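Local coordinates for putative methyltransferase from antibiotic biosynthesis pathway (Anabaena variabilis ATCC 29413, PDB 3EGE), which probably transfers a methyl group from S-adenosylmethionine, as a putative methyltransferase of antibiotic biosynthesis, at residues A[125-139]-A[247-259]. Residues are numbered along the deposited sequence; the frame is centred on the assembly and turned at random.
Sequences TIVLLTFDIRLAQRI and EIDIGYRFIYTTL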
ATOM      1  N   THR A 125       1.868 -18.500   0.058  1.00 68.00           N
ATOM      2  CA  THR A 125       2.841 -17.450  -0.097  1.00 67.34           C
ATOM      3  C   THR A 125       2.479 -16.169   0.668  1.00 66.62           C
ATOM      4  O   THR A 125       1.303 -15.896   0.970  1.00 66.16           O
ATOM      5  CB  THR A 125       3.071 -17.144  -1.622  1.00 67.57           C
ATOM      6  OG1 THR A 125       1.984 -16.391  -2.142  1.00 70.18           O
ATOM      7  CG2 THR A 125       3.243 -18.448  -2.456  1.00 63.00           C
ATOM      8  N   ILE A 126       3.541 -15.433   1.003  1.00 66.52           N
ATOM      9  CA  ILE A 126       3.484 -14.141   1.647  1.00 67.77           C
ATOM     10  C   ILE A 126       3.606 -13.147   0.472  1.00 68.06           C
ATOM     11  O   ILE A 126       4.534 -13.267  -0.329  1.00 68.88           O
ATOM     12  CB  ILE A 126       4.610 -13.975   2.703  1.00 67.88           C
ATOM     13  CG1 ILE A 126       4.438 -15.012   3.845  1.00 69.01           C
ATOM     14  CG2 ILE A 126       4.587 -12.573   3.276  1.00 65.74           C
ATOM     15  CD1 ILE A 126       5.556 -14.996   4.900  1.00 68.14           C
ATOM     16  N   VAL A 127       2.624 -12.259   0.332  1.00 67.32           N
ATOM     17  CA  VAL A 127       2.582 -11.246  -0.719  1.00 67.94           C
ATOM     18  C   VAL A 127       2.545  -9.855  -0.046  1.00 68.15           C
ATOM     19  O   VAL A 127       1.574  -9.507   0.600  1.00 66.24           O
ATOM     20  CB  VAL A 127       1.325 -11.429  -1.632  1.00 68.36           C
ATOM     21  CG1 VAL A 127       1.290 -10.350  -2.771  1.00 65.74           C
ATOM     22  CG2 VAL A 127       1.274 -12.853  -2.209  1.00 67.37           C
ATOM     23  N   LEU A 128       3.612  -9.073  -0.211  1.00 69.14           N
ATOM     24  CA  LEU A 128       3.709  -7.721   0.359  1.00 69.22           C
ATOM     25  C   LEU A 128       3.709  -6.680  -0.765  1.00 68.85           C
ATOM     26  O   LEU A 128       4.527  -6.783  -1.644  1.00 68.56           O
ATOM     27  CB  LEU A 128       5.013  -7.585   1.179  1.00 69.04           C
ATOM     28  CG  LEU A 128       5.295  -8.663   2.251  1.00 70.16           C
ATOM     29  CD1 LEU A 128       6.632  -8.381   2.990  1.00 67.94           C
ATOM     30  CD2 LEU A 128       4.153  -8.785   3.249  1.00 68.01           C
ATOM     31  N   LEU A 129       2.765  -5.732  -0.761  1.00 69.22           N
ATOM     32  CA  LEU A 129       2.808  -4.579  -1.674  1.00 68.78           C
ATOM     33  C   LEU A 129       3.470  -3.515  -0.809  1.00 68.55           C
ATOM     34  O   LEU A 129       2.912  -3.087   0.208  1.00 67.76           O
ATOM     35  CB  LEU A 129       1.455  -4.086  -2.193  1.00 69.06           C
ATOM     36  CG  LEU A 129       1.532  -2.873  -3.162  1.00 70.07           C
ATOM     37  CD1 LEU A 129       2.465  -3.126  -4.374  1.00 67.31           C
ATOM     38  CD2 LEU A 129       0.155  -2.420  -3.652  1.00 68.12           C
ATOM     39  N   THR A 130       4.677  -3.129  -1.227  1.00 67.84           N
ATOM     40  CA  THR A 130       5.529  -2.194  -0.506  1.00 66.07           C
ATOM     41  C   THR A 130       6.171  -1.234  -1.510  1.00 65.32           C
ATOM     42  O   THR A 130       5.734  -1.136  -2.653  1.00 64.93           O
ATOM     43  CB  THR A 130       6.575  -2.990   0.349  1.00 65.95           C
ATOM     44  OG1 THR A 130       7.340  -2.106   1.173  1.00 62.40           O
ATOM     45  CG2 THR A 130       7.497  -3.848  -0.538  1.00 63.32           C
ATOM     46  N   PHE A 131       7.187  -0.513  -1.068  1.00 65.56           N
ATOM     47  CA  PHE A 131       7.853   0.457  -1.893  1.00 65.70           C
ATOM     48  C   PHE A 131       9.282   0.778  -1.435  1.00 66.12           C
ATOM     49  O   PHE A 131       9.689   0.509  -0.290  1.00 65.35           O
ATOM     50  CB  PHE A 131       7.040   1.784  -1.867  1.00 65.82           C
ATOM     51  CG  PHE A 131       6.998   2.432  -0.503  1.00 63.63           C
ATOM     52  CD1 PHE A 131       6.053   2.032   0.440  1.00 70.96           C
ATOM     53  CD2 PHE A 131       7.935   3.385  -0.135  1.00 68.16           C
ATOM     54  CE1 PHE A 131       6.030   2.585   1.724  1.00 67.84           C
ATOM     55  CE2 PHE A 131       7.923   3.952   1.147  1.00 64.54           C
ATOM     56  CZ  PHE A 131       6.971   3.549   2.078  1.00 68.26           C
ATOM     57  N   ASP A 132       9.992   1.411  -2.368  1.00 66.19           N
ATOM     58  CA  ASP A 132      11.263   2.046  -2.139  1.00 63.97           C
ATOM     59  C   ASP A 132      11.331   3.302  -3.053  1.00 63.64           C
ATOM     60  O   ASP A 132      11.568   3.204  -4.264  1.00 63.54           O
ATOM     61  CB  ASP A 132      12.401   1.090  -2.396  1.00 65.05           C
ATOM     62  CG  ASP A 132      13.741   1.674  -2.029  1.00 64.37           C
ATOM     63  OD1 ASP A 132      13.816   2.894  -1.706  1.00 61.63           O
ATOM     64  OD2 ASP A 132      14.709   0.902  -2.063  1.00 62.62           O
ATOM     65  N   ILE A 133      11.166   4.473  -2.442  1.00 63.59           N
ATOM     66  CA  ILE A 133      11.209   5.764  -3.157  1.00 63.27           C
ATOM     67  C   ILE A 133      12.565   6.000  -3.895  1.00 62.86           C
ATOM     68  O   ILE A 133      12.601   6.673  -4.928  1.00 62.31           O
ATOM     69  CB  ILE A 133      10.875   6.959  -2.184  1.00 63.00           C
ATOM     70  CG1 ILE A 133      10.357   8.185  -2.949  1.00 66.31           C
ATOM     71  CG2 ILE A 133      12.103   7.319  -1.328  1.00 56.33           C
ATOM     72  CD1 ILE A 133       9.070   8.003  -3.638  1.00 67.01           C
ATOM     73  N   ARG A 134      13.646   5.411  -3.363  1.00 63.21           N
ATOM     74  CA  ARG A 134      14.982   5.426  -3.966  1.00 64.14           C
ATOM     75  C   ARG A 134      15.026   4.799  -5.370  1.00 64.59           C
ATOM     76  O   ARG A 134      15.981   5.063  -6.121  1.00 63.97           O
ATOM     77  CB  ARG A 134      16.033   4.730  -3.042  1.00 64.16           C
ATOM     78  CG  ARG A 134      16.391   5.507  -1.750  1.00 68.43           C
ATOM     79  CD  ARG A 134      17.088   4.673  -0.648  1.00 63.70           C
ATOM     80  NE  ARG A 134      16.024   3.907  -0.099  1.00 76.00           N
ATOM     81  CZ  ARG A 134      15.416   4.034   1.081  1.00 71.50           C
ATOM     82  NH1 ARG A 134      15.861   4.767   2.090  1.00 70.95           N
ATOM     83  NH2 ARG A 134      14.385   3.260   1.269  1.00 73.72           N
ATOM     84  N   LEU A 135      14.039   3.941  -5.685  1.00 65.65           N
ATOM     85  CA  LEU A 135      13.906   3.272  -6.997  1.00 65.82           C
ATOM     86  C   LEU A 135      12.946   3.984  -7.951  1.00 66.90           C
ATOM     87  O   LEU A 135      12.853   3.594  -9.124  1.00 66.70           O
ATOM     88  CB  LEU A 135      13.410   1.843  -6.803  1.00 66.54           C
ATOM     89  CG  LEU A 135      14.264   0.921  -5.928  1.00 64.95           C
ATOM     90  CD1 LEU A 135      13.515  -0.392  -5.695  1.00 56.45           C
ATOM     91  CD2 LEU A 135      15.608   0.730  -6.585  1.00 56.36           C
ATOM     92  N   ALA A 136      12.246   5.015  -7.457  1.00 66.19           N
ATOM     93  CA  ALA A 136      11.316   5.776  -8.261  1.00 66.11           C
ATOM     94  C   ALA A 136      12.035   6.706  -9.273  1.00 68.44           C
ATOM     95  O   ALA A 136      13.201   7.139  -9.089  1.00 68.21           O
ATOM     96  CB  ALA A 136      10.365   6.588  -7.360  1.00 63.38           C
ATOM     97  N   GLN A 137      11.326   6.965 -10.362  1.00 69.83           N
ATOM     98  CA  GLN A 137      11.757   7.918 -11.343  1.00 72.15           C
ATOM     99  C   GLN A 137      11.278   9.305 -10.859  1.00 71.82           C
ATOM    100  O   GLN A 137      10.436   9.402  -9.957  1.00 71.69           O
ATOM    101  CB  GLN A 137      11.264   7.529 -12.739  1.00 73.03           C
ATOM    102  CG  GLN A 137       9.790   7.658 -13.045  1.00 74.63           C
ATOM    103  CD  GLN A 137       9.462   6.973 -14.382  1.00 75.29           C
ATOM    104  OE1 GLN A 137       9.177   5.770 -14.426  1.00 83.00           O
ATOM    105  NE2 GLN A 137       9.566   7.725 -15.479  1.00 81.94           N
ATOM    106  N   ARG A 138      11.896  10.353 -11.399  1.00 71.45           N
ATOM    107  CA  ARG A 138      11.571  11.758 -11.082  1.00 71.89           C
ATOM    108  C   ARG A 138      10.052  12.018 -11.235  1.00 71.66           C
ATOM    109  O   ARG A 138       9.509  11.763 -12.290  1.00 72.42           O
ATOM    110  CB  ARG A 138      12.371  12.659 -12.027  1.00 70.65           C
ATOM    111  CG  ARG A 138      12.105  14.153 -11.939  1.00 72.62           C
ATOM    112  CD  ARG A 138      12.888  14.857 -10.863  1.00 73.70           C
ATOM    113  NE  ARG A 138      12.309  16.170 -10.593  1.00 73.19           N
ATOM    114  CZ  ARG A 138      12.378  17.229 -11.404  1.00 69.37           C
ATOM    115  NH1 ARG A 138      13.038  17.221 -12.555  1.00 72.87           N
ATOM    116  NH2 ARG A 138      11.782  18.341 -11.031  1.00 73.90           N
ATOM    117  N   ILE A 139       9.392  12.482 -10.182  1.00 72.25           N
ATOM    118  CA  ILE A 139       7.945  12.797 -10.199  1.00 72.42           C
ATOM    119  C   ILE A 139       7.784  14.263  -9.813  1.00 69.02           C
ATOM    120  O   ILE A 139       8.363  14.709  -8.823  1.00 67.89           O
ATOM    121  CB  ILE A 139       7.091  11.954  -9.141  1.00 74.75           C
ATOM    122  CG1 ILE A 139       7.477  10.475  -9.133  1.00 82.70           C
ATOM    123  CG2 ILE A 139       5.587  12.059  -9.411  1.00 74.73           C
ATOM    124  CD1 ILE A 139       7.386   9.814 -10.529  1.00 90.33           C
ATOM    125  N   GLU A 247       1.561   4.463 -17.892  1.00 74.29           N
ATOM    126  CA  GLU A 247       2.003   4.049 -16.559  1.00 75.56           C
ATOM    127  C   GLU A 247       3.397   4.555 -16.211  1.00 75.08           C
ATOM    128  O   GLU A 247       4.195   4.865 -17.095  1.00 75.97           O
ATOM    129  CB  GLU A 247       1.930   2.534 -16.389  1.00 75.32           C
ATOM    130  CG  GLU A 247       2.831   1.734 -17.307  1.00 77.03           C
ATOM    131  CD  GLU A 247       2.546   0.235 -17.275  1.00 78.56           C
ATOM    132  OE1 GLU A 247       1.718  -0.248 -16.440  1.00 83.11           O
ATOM    133  OE2 GLU A 247       3.166  -0.457 -18.116  1.00 85.48           O
ATOM    134  N   ILE A 248       3.679   4.598 -14.914  1.00 74.94           N
ATOM    135  CA  ILE A 248       4.940   5.125 -14.378  1.00 75.22           C
ATOM    136  C   ILE A 248       5.432   4.323 -13.162  1.00 73.79           C
ATOM    137  O   ILE A 248       4.626   3.768 -12.418  1.00 73.45           O
ATOM    138  CB  ILE A 248       4.764   6.632 -13.981  1.00 74.98           C
ATOM    139  CG1 ILE A 248       6.114   7.347 -13.930  1.00 77.35           C
ATOM    140  CG2 ILE A 248       3.983   6.788 -12.671  1.00 71.72           C
ATOM    141  CD1 ILE A 248       6.008   8.862 -13.732  1.00 76.25           C
ATOM    142  N   ASP A 249       6.753   4.281 -12.978  1.00 72.54           N
ATOM    143  CA  ASP A 249       7.354   3.606 -11.845  1.00 72.10           C
ATOM    144  C   ASP A 249       7.662   4.616 -10.754  1.00 71.40           C
ATOM    145  O   ASP A 249       8.570   5.413 -10.901  1.00 70.94           O
ATOM    146  CB  ASP A 249       8.642   2.849 -12.219  1.00 71.50           C
ATOM    147  CG  ASP A 249       9.163   1.963 -11.064  1.00 71.48           C
ATOM    148  OD1 ASP A 249       8.549   1.887  -9.982  1.00 70.74           O
ATOM    149  OD2 ASP A 249      10.192   1.328 -11.234  1.00 72.34           O
ATOM    150  N   ILE A 250       6.935   4.525  -9.646  1.00 72.13           N
ATOM    151  CA  ILE A 250       7.145   5.387  -8.475  1.00 72.47           C
ATOM    152  C   ILE A 250       7.681   4.547  -7.295  1.00 69.72           C
ATOM    153  O   ILE A 250       7.524   4.916  -6.128  1.00 68.80           O
ATOM    154  CB  ILE A 250       5.872   6.199  -8.139  1.00 73.09           C
ATOM    155  CG1 ILE A 250       5.275   6.806  -9.431  1.00 76.52           C
ATOM    156  CG2 ILE A 250       6.187   7.371  -7.154  1.00 73.15           C
ATOM    157  CD1 ILE A 250       3.961   7.544  -9.212  1.00 77.44           C
ATOM    158  N   GLY A 251       8.392   3.462  -7.626  1.00 68.29           N
ATOM    159  CA  GLY A 251       9.019   2.601  -6.648  1.00 69.03           C
ATOM    160  C   GLY A 251       8.135   1.605  -5.916  1.00 69.11           C
ATOM    161  O   GLY A 251       8.594   1.023  -4.944  1.00 67.84           O
ATOM    162  N   TYR A 252       6.894   1.396  -6.372  1.00 69.47           N
ATOM    163  CA  TYR A 252       6.018   0.395  -5.752  1.00 70.58           C
ATOM    164  C   TYR A 252       6.453  -0.984  -6.233  1.00 70.11           C
ATOM    165  O   TYR A 252       6.704  -1.195  -7.440  1.00 66.67           O
ATOM    166  CB  TYR A 252       4.543   0.650  -6.031  1.00 72.51           C
ATOM    167  CG  TYR A 252       4.035   1.911  -5.375  1.00 71.17           C
ATOM    168  CD1 TYR A 252       4.153   3.163  -6.035  1.00 73.73           C
ATOM    169  CD2 TYR A 252       3.472   1.875  -4.105  1.00 68.18           C
ATOM    170  CE1 TYR A 252       3.686   4.365  -5.444  1.00 77.63           C
ATOM    171  CE2 TYR A 252       2.978   3.067  -3.476  1.00 74.34           C
ATOM    172  CZ  TYR A 252       3.093   4.322  -4.158  1.00 80.00           C
ATOM    173  OH  TYR A 252       2.652   5.518  -3.595  1.00 78.68           O
ATOM    174  N   ARG A 253       6.538  -1.906  -5.266  1.00 70.40           N
ATOM    175  CA  ARG A 253       7.056  -3.251  -5.483  1.00 70.11           C
ATOM    176  C   ARG A 253       6.290  -4.323  -4.700  1.00 70.29           C
ATOM    177  O   ARG A 253       5.951  -4.126  -3.526  1.00 68.53           O
ATOM    178  CB  ARG A 253       8.506  -3.309  -4.969  1.00 69.52           C
ATOM    179  CG  ARG A 253       9.522  -2.436  -5.674  1.00 70.94           C
ATOM    180  CD  ARG A 253       9.917  -3.036  -7.033  1.00 67.87           C
ATOM    181  NE  ARG A 253      10.871  -2.195  -7.732  1.00 65.75           N
ATOM    182  CZ  ARG A 253      10.605  -1.049  -8.370  1.00 67.01           C
ATOM    183  NH1 ARG A 253       9.394  -0.554  -8.426  1.00 71.53           N
ATOM    184  NH2 ARG A 253      11.581  -0.380  -8.956  1.00 66.31           N
ATOM    185  N   PHE A 254       6.039  -5.456  -5.360  1.00 71.32           N
ATOM    186  CA  PHE A 254       5.533  -6.646  -4.676  1.00 71.36           C
ATOM    187  C   PHE A 254       6.764  -7.449  -4.260  1.00 72.35           C
ATOM    188  O   PHE A 254       7.616  -7.731  -5.104  1.00 71.70           O
ATOM    189  CB  PHE A 254       4.632  -7.519  -5.552  1.00 70.70           C
ATOM    190  CG  PHE A 254       3.243  -6.994  -5.700  1.00 69.90           C
ATOM    191  CD1 PHE A 254       2.334  -7.127  -4.662  1.00 68.00           C
ATOM    192  CD2 PHE A 254       2.824  -6.379  -6.887  1.00 75.22           C
ATOM    193  CE1 PHE A 254       1.006  -6.654  -4.792  1.00 69.48           C
ATOM    194  CE2 PHE A 254       1.497  -5.878  -7.024  1.00 72.79           C
ATOM    195  CZ  PHE A 254       0.590  -6.028  -5.975  1.00 68.70           C
ATOM    196  N   ILE A 255       6.893  -7.707  -2.956  1.00 73.65           N
ATOM    197  CA  ILE A 255       7.883  -8.636  -2.402  1.00 74.02           C
ATOM    198  C   ILE A 255       7.034  -9.874  -2.057  1.00 71.96           C
ATOM    199  O   ILE A 255       5.974  -9.742  -1.421  1.00 68.16           O
ATOM    200  CB  ILE A 255       8.541  -8.175  -1.085  1.00 73.80           C
ATOM    201  CG1 ILE A 255       9.438  -6.967  -1.253  1.00 78.33           C
ATOM    202  CG2 ILE A 255       9.454  -9.260  -0.544  1.00 75.87           C
ATOM    203  CD1 ILE A 255      10.010  -6.560   0.121  1.00 77.64           C
ATOM    204  N   TYR A 256       7.511 -11.053  -2.467  1.00 71.18           N
ATOM    205  CA  TYR A 256       6.796 -12.294  -2.236  1.00 70.67           C
ATOM    206  C   TYR A 256       7.687 -13.527  -2.170  1.00 70.86           C
ATOM    207  O   TYR A 256       8.726 -13.599  -2.833  1.00 69.13           O
ATOM    208  CB  TYR A 256       5.712 -12.506  -3.308  1.00 70.87           C
ATOM    209  CG  TYR A 256       6.257 -12.561  -4.715  1.00 73.40           C
ATOM    210  CD1 TYR A 256       6.492 -11.386  -5.433  1.00 70.45           C
ATOM    211  CD2 TYR A 256       6.545 -13.788  -5.340  1.00 72.46           C
ATOM    212  CE1 TYR A 256       7.002 -11.416  -6.743  1.00 71.15           C
ATOM    213  CE2 TYR A 256       7.062 -13.826  -6.659  1.00 70.26           C
ATOM    214  CZ  TYR A 256       7.289 -12.633  -7.348  1.00 73.22           C
ATOM    215  OH  TYR A 256       7.812 -12.638  -8.628  1.00 75.13           O
ATOM    216  N   THR A 257       7.245 -14.488  -1.359  1.00 71.62           N
ATOM    217  CA  THR A 257       7.909 -15.770  -1.231  1.00 72.29           C
ATOM    218  C   THR A 257       7.567 -16.694  -2.410  1.00 75.17           C
ATOM    219  O   THR A 257       6.504 -16.592  -3.039  1.00 72.01           O
ATOM    220  CB  THR A 257       7.549 -16.487   0.065  1.00 70.65           C
ATOM    221  OG1 THR A 257       6.126 -16.501   0.204  1.00 70.39           O
ATOM    222  CG2 THR A 257       8.175 -15.792   1.256  1.00 65.95           C
ATOM    223  N   THR A 258       8.536 -17.552  -2.711  1.00 81.01           N
ATOM    224  CA  THR A 258       8.446 -18.605  -3.726  1.00 86.07           C
ATOM    225  C   THR A 258       9.042 -19.871  -3.102  1.00 88.69           C
ATOM    226  O   THR A 258       9.660 -19.806  -2.032  1.00 89.85           O
ATOM    227  CB  THR A 258       9.241 -18.255  -5.034  1.00 85.46           C
ATOM    228  OG1 THR A 258      10.591 -17.912  -4.709  1.00 84.83           O
ATOM    229  CG2 THR A 258       8.609 -17.085  -5.786  1.00 84.43           C
ATOM    230  N   LEU A 259       8.841 -21.003  -3.777  1.00 91.15           N
ATOM    231  CA  LEU A 259       9.377 -22.346  -3.400  1.00 91.67           C
ATOM    232  C   LEU A 259      10.705 -22.344  -2.607  1.00 92.52           C
ATOM    233  O   LEU A 259      11.656 -21.629  -2.959  1.00 92.82           O
ATOM    234  CB  LEU A 259       9.587 -23.187  -4.677  1.00 93.71           C
ATOM    235  CG  LEU A 259       8.394 -23.576  -5.568  1.00 97.08           C
ATOM    236  CD1 LEU A 259       8.905 -24.100  -6.938  1.00100.22           C
ATOM    237  CD2 LEU A 259       7.470 -24.587  -4.851  1.00 96.02           C
TER
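Leu-129 sets its CD1 methyl over the centre of the Phe-254 ring, a CH-pi contact 3.7 Å from CD1 to the ring centroid; chi1 -180° with chi2 55° lays it there, while Val-127 CG1 touches Phe-254 CD1 obliquely. On the other face of the sheet, Thr-130 CG2 meets Ile-255 CG1 at 3.7 Å; Thr-130 OG1 turns instead to Gln-161, and helix 158-169 covers Leu-128 and Ile-255. Between these layers paired backbone bonds join Leu-128 with Ile-255 and Thr-130 with Arg-253, as in class I methyltransferases, whose reversed strand, here 252-258, is inserted between two others, 126-131 and 172-181. At one end Thr-257 N donates to Ile-126 O, and Thr-257 OG1 substitutes for a carbonyl, accepting Ile-126 N at 2.9 Å, nearly straight (174°).

Beyond Phe-131, Ile-139 CD1 still packs inward on Ile-248 CD1 (3.6 Å) and Ile-250 CG1. The solvent side is Leu-135 and Gln-137, whose OE1 accepts Asp-249 N (3.2 Å) from above the amide plane. Exposed Leu-135 lies against the buried Arg-253, which grips Asp-249 end-on, NH1 to OD1 at 3.0 Å and NH2 to OD2; OD1 also takes Gly-251 N, closing an Asx turn. The guanidinium, with Gly-251 N, would probably favour the ionised carboxylate. Apolar layers and backbone bonds thus join the strands, while a salt bridge, amide hydrogen bonds and an isoleucine cluster order the loops.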